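Local coordinates for solute-binding periplasmic protein of iron/siderophore ABC transporter (Yersinia pestis, PDB 6B2Y), which probably binds chelated iron in the periplasm and passes it to the membrane-embedded ABC transporter that carries it into the cell, at residues D198-D201 / K202-I206; N208-E212 / D213-S217; G237-G240 / D241-D244; Y338-L341 / A342-F346. All coordinates share one frame; numbering follows the deposited sequence.

Overall arrangement
Contacts 1 to 4 follow one another along the chain without interleaving. Contact 1 lies on helix 186-207, and contact 2 is the loop that leads from that helix into strand 217-221 of the mixed sheet. Contact 3 takes in the first turns of helix 239-245, and contact 4 those of helix 340-350. Contact 4 is the hub: its centre lies about 11 Å from that of contact 1 and about 10 Å from that of contact 3, and it touches both. Contact 2 stands aside at the surface, its centre about 18 Å from that of contact 4. Contacts 1, 3 and 4 pack helices 186-207, 239-245 and 340-350 together; helix 186-207 probably joins the two lobes.

Contact 1 (D198-D201 / K202-I206); sequences DNVD and KVTDI
Between D198 and I206 the helix continues but is kinked at V203 and I206, whose N atoms bond three residues back, to V200 O and V203 O; K202 N bonds D198 O and D205 N bonds D201 O, while V200 O accepts twice, from T204 N at 3.0 Å and V203 N at 2.9 Å. The side chain of K202 doubles back along the preceding turn. With chi1 at -70° its CG lies beside the backbone N, and the rest of the chain runs extended next to N199, both pointing the same way, until NZ reaches N199 OD1 at 2.8 Å. The ammonium group meets that oxygen 36° out of the amide plane. N199 ND2 bonds back to F195 O, so the amide is held at both ends. On another side of the helix a water joins D201 and T204, 2.7 Å from D201 OD1 and 2.6 Å from T204 OG1, which spans a direct OD1 to OG1 separation of 3.8 Å; Q197 NE2 also bonds D201 OD1. The methyl CG2 of T204 packs on V200 CG1 at 3.9 Å. Helix 340-350 covers the buried side: V200 rests on V340, and Q344 NE2 bonds N199 O. Valines V200 and V203 on the buried side and charged residues on the exposed side are consistent with the long helix that joins the lobes in iron-siderophore binding proteins.

Contact 2 (N208-E212 / D213-S217); sequences NKIPE and DKKPS
E212 and K215 of this surface loop are joined by a salt bridge of 3.1 Å from E212 OE2 to K215 NZ. The lysine chain runs extended beneath the turn, and the glutamate, bent at chi2 (54°), folds its carboxylate down over it. NZ meets OE2 on the syn side but 32° out of the carboxylate plane, and OE1 lies 3.4 Å from K215 CD, so the group rests on the methylenes as well as on the charge. On the packed side, K215 CE passes 3.4 Å from I210 O and K215 CG touches I210 CG2 at 3.9 Å; Y351 also packs on both residues. The backbone above is a short 3-10 turn: K214 N bonds P211 O at 3.0 Å and K215 N bonds E212 O at 3.3 Å. This turn bends the chain aside between helix 186-207 and strand 217-221, where S217 joins the backbone of I275. The outer side is looser. K214 CD lies across the P211 ring, 4.1 Å from CD of that proline, and D213 OD1 comes only to 3.9 Å from P211 CB.

Contact 3 (G237-G240 / D241-D244); sequences GNMG and DFID
The opening turns of helix 239-245, a helix of the second lobe, are built around M239 and F242, one turn apart. F242 CB hangs beside M239 O, and its ring turns back over the chain: M239 CA stands 4.1 Å from the ring centroid in an off-centre CH-pi contact. The methionine side chain crosses the CD2-CE2 side of the ring at an angle, with CG 3.7 Å from F242 CE2. Its sulfur SD lies at the ring edge, 5.2 Å from the centroid, a Met-aromatic contact. N238 O stands over the centre of one ring face, 4.3 Å above the plane, and at the same time accepts from D241 N. D241 has CG beside its own backbone N (chi1 -78°), which swings the carboxylate back to G237, OD1 lying 3.4 Å from G237 CA; its OD2 is taken by L169 N at the start of helix 168-182. Outside the turn, I243 packs on V218 and I220 of strand 217-221, and K253 forms a salt bridge with D244 OD2. In the backbone of that same aspartate, D244 N donates to G240 O at 3.0 Å with a nearly straight N-H...O angle of 171°.

Contact 4 (Y338-L341 / A342-F346); sequences YNVL and AIQSF
S345 has chi1 at -73°, which sets OG beside its own backbone N and turns it down the helix onto L341 O. That carbonyl is gripped twice, by S345 OG and S345 N, each at 3.1 Å and from opposite faces of its plane, so the hydroxyl adds a second bond to the normal helical one. N339 carries the less common torsion: chi1 of 64° places CG between its backbone N and carbonyl carbon. The amide then lies alongside I343, the two side chains pointing the same way, and OD1 is 3.9 Å from I343 CD1. The isoleucine CG1 also passes 3.7 Å from N339 O. That oxygen accepts I343 N at 3.1 Å and, weakly, A342 N, whose own CB leans on it at 3.4 Å. In the next step V340 O accepts Q344 N at 3.0 Å, and Q344 CG rides 3.5 Å from the same oxygen before the chain extends away. The buried polar ends are satisfied by other helices: N339 OD1 by Y196 OH, and Q344 OE1 by T363 OG1. Y338, at the N-terminal end of 338-341, reaches S70 in the first lobe with its hydroxyl. Helix 340-350 thus lies in the core with helix 186-207 on the V340 side, helix 360-371 against L341 and S345, and helix 239-245 against I343 and F346.

Contact 1 (D198-D201 / K202-I206)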
# COMPACT_ATOMS: atom_id res chain seq x y z
N ASP A 198 -2.75 17.25 -4.61
CA ASP A 198 -1.80 18.04 -5.40
C ASP A 198 -0.85 17.13 -6.17
O ASP A 198 -0.58 17.37 -7.35
CB ASP A 198 -1.00 18.97 -4.49
CG ASP A 198 -1.79 20.20 -4.12
OD1 ASP A 198 -2.90 20.34 -4.66
OD2 ASP A 198 -1.31 21.00 -3.29
N ASN A 199 -0.37 16.08 -5.53
CA ASN A 199 0.59 15.21 -6.20
C ASN A 199 -0.06 14.22 -7.15
O ASN A 199 0.62 13.76 -8.07
CB ASN A 199 1.46 14.51 -5.16
CG ASN A 199 2.61 15.40 -4.73
OD1 ASN A 199 3.55 15.58 -5.50
ND2 ASN A 199 2.50 16.02 -3.57
N VAL A 200 -1.34 13.89 -6.99
CA VAL A 200 -2.02 13.14 -8.04
C VAL A 200 -2.32 14.04 -9.23
O VAL A 200 -2.25 13.61 -10.38
CB VAL A 200 -3.29 12.46 -7.49
CG1 VAL A 200 -4.19 11.93 -8.64
CG2 VAL A 200 -2.92 11.36 -6.51
N ASP A 201 -2.66 15.32 -8.97
CA ASP A 201 -3.01 16.22 -10.07
C ASP A 201 -1.81 16.49 -10.98
O ASP A 201 -1.99 16.77 -12.17
CB ASP A 201 -3.56 17.54 -9.54
CG ASP A 201 -4.95 17.40 -8.92
OD1 ASP A 201 -5.54 16.30 -8.99
OD2 ASP A 201 -5.43 18.40 -8.35
N LYS A 202 -0.59 16.42 -10.44
CA LYS A 202 0.61 16.50 -11.27
C LYS A 202 0.59 15.47 -12.38
O LYS A 202 1.11 15.71 -13.48
CB LYS A 202 1.87 16.28 -10.43
CG LYS A 202 2.20 17.40 -9.49
CD LYS A 202 3.34 17.01 -8.57
CE LYS A 202 3.64 18.11 -7.59
NZ LYS A 202 4.79 17.77 -6.72
N VAL A 203 0.02 14.30 -12.10
CA VAL A 203 -0.09 13.23 -13.07
C VAL A 203 -1.31 13.40 -13.95
O VAL A 203 -1.21 13.31 -15.18
CB VAL A 203 -0.13 11.86 -12.34
CG1 VAL A 203 -0.48 10.74 -13.31
CG2 VAL A 203 1.22 11.59 -11.64
N THR A 204 -2.48 13.65 -13.35
CA THR A 204 -3.70 13.69 -14.15
C THR A 204 -3.80 14.94 -15.00
O THR A 204 -4.50 14.90 -16.03
CB THR A 204 -4.96 13.57 -13.26
OG1 THR A 204 -5.04 14.69 -12.36
CG2 THR A 204 -4.94 12.25 -12.50
N ASP A 205 -3.13 16.03 -14.62
CA ASP A 205 -3.05 17.20 -15.50
C ASP A 205 -2.64 16.77 -16.90
O ASP A 205 -3.14 17.31 -17.90
CB ASP A 205 -2.04 18.22 -14.95
CG ASP A 205 -2.61 19.14 -13.84
OD1 ASP A 205 -3.79 19.03 -13.45
OD2 ASP A 205 -1.83 19.98 -13.36
N ILE A 206 -1.73 15.80 -16.99
CA ILE A 206 -1.25 15.27 -18.27
C ILE A 206 -2.09 14.08 -18.73
O ILE A 206 -2.51 14.02 -19.90
CB ILE A 206 0.24 14.88 -18.15
CG1 ILE A 206 1.11 16.13 -18.04
CG2 ILE A 206 0.66 14.03 -19.35
CD1 ILE A 206 2.57 15.85 -17.71
O HOH W 1 -6.75 14.30 -10.43

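Contact 2 (N208-E212 / D213-S217)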
# COMPACT_ATOMS: atom_id res chain seq x y z
N ASN A 208 -5.14 13.04 -18.09
CA ASN A 208 -6.55 13.25 -18.43
C ASN A 208 -6.75 13.45 -19.93
O ASN A 208 -7.78 13.05 -20.48
CB ASN A 208 -7.12 14.46 -17.68
CG ASN A 208 -7.47 14.16 -16.22
OD1 ASN A 208 -7.60 13.00 -15.82
ND2 ASN A 208 -7.61 15.21 -15.42
N LYS A 209 -5.78 14.07 -20.61
CA LYS A 209 -5.92 14.45 -22.02
C LYS A 209 -5.51 13.37 -23.00
O LYS A 209 -5.72 13.53 -24.21
CB LYS A 209 -5.10 15.71 -22.31
CG LYS A 209 -5.25 16.81 -21.27
CD LYS A 209 -6.54 17.57 -21.45
CE LYS A 209 -6.77 18.55 -20.30
NZ LYS A 209 -5.96 19.80 -20.41
N ILE A 210 -4.92 12.27 -22.54
CA ILE A 210 -4.38 11.27 -23.46
C ILE A 210 -5.51 10.41 -24.01
O ILE A 210 -6.25 9.80 -23.24
CB ILE A 210 -3.32 10.40 -22.77
CG1 ILE A 210 -2.11 11.24 -22.39
CG2 ILE A 210 -2.93 9.24 -23.67
CD1 ILE A 210 -1.11 10.52 -21.53
N PRO A 211 -5.66 10.32 -25.34
CA PRO A 211 -6.72 9.49 -25.90
C PRO A 211 -6.51 8.02 -25.57
O PRO A 211 -5.38 7.55 -25.44
CB PRO A 211 -6.61 9.73 -27.41
CG PRO A 211 -5.80 10.97 -27.55
CD PRO A 211 -4.88 11.00 -26.38
N GLU A 212 -7.63 7.30 -25.48
CA GLU A 212 -7.59 5.90 -25.06
C GLU A 212 -6.71 5.06 -25.99
O GLU A 212 -5.96 4.20 -25.52
CB GLU A 212 -9.02 5.35 -25.01
CG GLU A 212 -9.26 4.27 -23.97
CD GLU A 212 -8.84 4.70 -22.57
OE1 GLU A 212 -8.20 3.88 -21.88
OE2 GLU A 212 -9.15 5.84 -22.16
N ASP A 213 -6.78 5.29 -27.30
CA ASP A 213 -6.02 4.43 -28.20
C ASP A 213 -4.55 4.83 -28.32
O ASP A 213 -3.85 4.30 -29.20
CB ASP A 213 -6.70 4.36 -29.59
CG ASP A 213 -6.62 5.68 -30.37
OD1 ASP A 213 -6.10 6.69 -29.87
OD2 ASP A 213 -7.12 5.68 -31.52
N LYS A 214 -4.07 5.72 -27.47
CA LYS A 214 -2.66 6.06 -27.37
C LYS A 214 -2.02 5.62 -26.06
O LYS A 214 -0.84 5.91 -25.83
CB LYS A 214 -2.47 7.57 -27.54
CG LYS A 214 -3.09 8.14 -28.81
CD LYS A 214 -2.39 9.42 -29.23
CE LYS A 214 -2.53 9.66 -30.73
NZ LYS A 214 -1.81 10.89 -31.14
N LYS A 215 -2.76 4.92 -25.21
CA LYS A 215 -2.34 4.45 -23.88
C LYS A 215 -1.67 3.07 -23.97
O LYS A 215 -2.21 2.16 -24.62
CB LYS A 215 -3.54 4.35 -22.95
CG LYS A 215 -4.13 5.70 -22.63
CD LYS A 215 -5.29 5.58 -21.67
CE LYS A 215 -5.82 6.97 -21.34
NZ LYS A 215 -6.90 6.89 -20.30
N PRO A 216 -0.54 2.89 -23.30
CA PRO A 216 0.11 1.57 -23.31
C PRO A 216 -0.70 0.55 -22.53
O PRO A 216 -1.31 0.87 -21.50
CB PRO A 216 1.45 1.84 -22.63
CG PRO A 216 1.14 2.96 -21.67
CD PRO A 216 0.15 3.84 -22.42
N SER A 217 -0.73 -0.68 -23.02
CA SER A 217 -1.36 -1.76 -22.28
C SER A 217 -0.40 -2.20 -21.18
O SER A 217 0.82 -2.18 -21.36
CB SER A 217 -1.73 -2.93 -23.19
OG SER A 217 -0.60 -3.40 -23.91

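Contact 3 (G237-G240 / D241-D244)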
# COMPACT_ATOMS: atom_id res chain seq x y z
N GLY A 237 -10.03 -2.02 -9.65
CA GLY A 237 -9.68 -1.45 -8.38
C GLY A 237 -8.24 -1.80 -8.03
O GLY A 237 -7.46 -2.18 -8.90
N ASN A 238 -7.92 -1.65 -6.75
CA ASN A 238 -6.55 -1.79 -6.24
C ASN A 238 -5.55 -1.12 -7.18
O ASN A 238 -5.80 -0.00 -7.64
CB ASN A 238 -6.23 -3.25 -6.01
CG ASN A 238 -5.01 -3.44 -5.11
OD1 ASN A 238 -3.95 -3.81 -5.59
ND2 ASN A 238 -5.16 -3.16 -3.82
N MET A 239 -4.42 -1.78 -7.49
CA MET A 239 -3.40 -1.12 -8.29
C MET A 239 -3.87 -0.84 -9.71
O MET A 239 -3.28 0.00 -10.38
CB MET A 239 -2.11 -1.96 -8.29
CG MET A 239 -1.43 -2.00 -6.94
SD MET A 239 0.35 -1.86 -7.20
CE MET A 239 1.07 -2.32 -5.61
N GLY A 240 -4.93 -1.53 -10.16
CA GLY A 240 -5.59 -1.13 -11.39
C GLY A 240 -5.97 0.34 -11.40
O GLY A 240 -5.87 1.02 -12.42
N ASP A 241 -6.42 0.85 -10.24
CA ASP A 241 -6.72 2.28 -10.13
C ASP A 241 -5.49 3.13 -10.44
O ASP A 241 -5.61 4.22 -11.03
CB ASP A 241 -7.24 2.60 -8.72
CG ASP A 241 -8.69 2.22 -8.52
OD1 ASP A 241 -9.32 1.71 -9.48
OD2 ASP A 241 -9.22 2.44 -7.40
N PHE A 242 -4.31 2.69 -10.00
CA PHE A 242 -3.11 3.48 -10.26
C PHE A 242 -2.75 3.45 -11.74
O PHE A 242 -2.28 4.46 -12.28
CB PHE A 242 -1.91 2.96 -9.45
CG PHE A 242 -2.21 2.73 -7.99
CD1 PHE A 242 -3.18 3.47 -7.33
CD2 PHE A 242 -1.48 1.79 -7.27
CE1 PHE A 242 -3.44 3.25 -5.98
CE2 PHE A 242 -1.73 1.57 -5.94
CZ PHE A 242 -2.71 2.29 -5.30
N ILE A 243 -2.90 2.29 -12.37
CA ILE A 243 -2.68 2.21 -13.81
C ILE A 243 -3.58 3.20 -14.55
O ILE A 243 -3.11 3.97 -15.40
CB ILE A 243 -2.91 0.77 -14.29
CG1 ILE A 243 -1.81 -0.13 -13.73
CG2 ILE A 243 -2.93 0.69 -15.82
CD1 ILE A 243 -2.08 -1.61 -13.97
N ASP A 244 -4.88 3.19 -14.22
CA ASP A 244 -5.85 4.10 -14.83
C ASP A 244 -5.40 5.56 -14.69
O ASP A 244 -5.33 6.30 -15.67
CB ASP A 244 -7.24 3.93 -14.21
CG ASP A 244 -7.86 2.55 -14.45
OD1 ASP A 244 -7.30 1.74 -15.21
OD2 ASP A 244 -8.93 2.27 -13.86

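Contact 4 (Y338-L341 / A342-F346)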
# COMPACT_ATOMS: atom_id res chain seq x y z
N TYR A 338 0.09 6.08 1.15
CA TYR A 338 1.29 6.54 0.47
C TYR A 338 1.24 6.23 -1.02
O TYR A 338 2.19 6.56 -1.74
CB TYR A 338 2.55 5.86 1.02
CG TYR A 338 3.01 6.15 2.44
CD1 TYR A 338 4.34 5.97 2.78
CD2 TYR A 338 2.12 6.55 3.44
CE1 TYR A 338 4.78 6.20 4.07
CE2 TYR A 338 2.56 6.78 4.73
CZ TYR A 338 3.89 6.59 5.04
OH TYR A 338 4.33 6.80 6.33
N ASN A 339 0.17 5.60 -1.50
CA ASN A 339 0.12 5.06 -2.86
C ASN A 339 0.29 6.12 -3.95
O ASN A 339 0.49 5.74 -5.11
CB ASN A 339 -1.18 4.26 -3.07
CG ASN A 339 -2.45 5.13 -2.98
OD1 ASN A 339 -2.49 6.24 -3.49
ND2 ASN A 339 -3.49 4.59 -2.34
N VAL A 340 0.22 7.41 -3.61
CA VAL A 340 0.49 8.44 -4.63
C VAL A 340 1.89 8.24 -5.20
O VAL A 340 2.15 8.59 -6.36
CB VAL A 340 0.28 9.85 -4.05
CG1 VAL A 340 1.13 10.10 -2.81
CG2 VAL A 340 0.54 10.95 -5.12
N LEU A 341 2.81 7.67 -4.42
CA LEU A 341 4.14 7.43 -4.96
C LEU A 341 4.12 6.37 -6.05
O LEU A 341 4.92 6.43 -7.00
CB LEU A 341 5.10 7.01 -3.85
CG LEU A 341 5.25 8.08 -2.77
CD1 LEU A 341 5.93 7.51 -1.52
CD2 LEU A 341 6.01 9.27 -3.30
N ALA A 342 3.22 5.39 -5.96
CA ALA A 342 3.09 4.43 -7.04
C ALA A 342 2.42 5.05 -8.26
O ALA A 342 2.80 4.77 -9.40
CB ALA A 342 2.30 3.20 -6.57
N ILE A 343 1.42 5.90 -8.04
CA ILE A 343 0.76 6.55 -9.18
C ILE A 343 1.76 7.37 -9.98
O ILE A 343 1.79 7.30 -11.22
CB ILE A 343 -0.41 7.41 -8.69
CG1 ILE A 343 -1.50 6.52 -8.08
CG2 ILE A 343 -0.95 8.26 -9.82
CD1 ILE A 343 -2.50 7.36 -7.26
N GLN A 344 2.61 8.12 -9.29
CA GLN A 344 3.61 8.96 -9.96
C GLN A 344 4.66 8.10 -10.65
O GLN A 344 5.08 8.41 -11.78
CB GLN A 344 4.27 9.91 -8.97
CG GLN A 344 3.38 11.05 -8.50
CD GLN A 344 4.15 12.07 -7.69
OE1 GLN A 344 5.30 11.83 -7.30
NE2 GLN A 344 3.54 13.19 -7.42
N SER A 345 5.10 7.02 -10.00
CA SER A 345 6.09 6.14 -10.62
C SER A 345 5.53 5.48 -11.88
O SER A 345 6.22 5.42 -12.91
CB SER A 345 6.57 5.08 -9.63
OG SER A 345 7.42 5.65 -8.65
N PHE A 346 4.29 4.98 -11.82
CA PHE A 346 3.67 4.41 -13.01
C PHE A 346 3.64 5.41 -14.15
O PHE A 346 4.01 5.09 -15.29
CB PHE A 346 2.24 3.95 -12.71
CG PHE A 346 2.14 2.70 -11.88
CD1 PHE A 346 3.26 2.22 -11.20
CD2 PHE A 346 0.94 2.03 -11.76
CE1 PHE A 346 3.16 1.08 -10.42
CE2 PHE A 346 0.83 0.90 -10.98
CZ PHE A 346 1.97 0.41 -10.31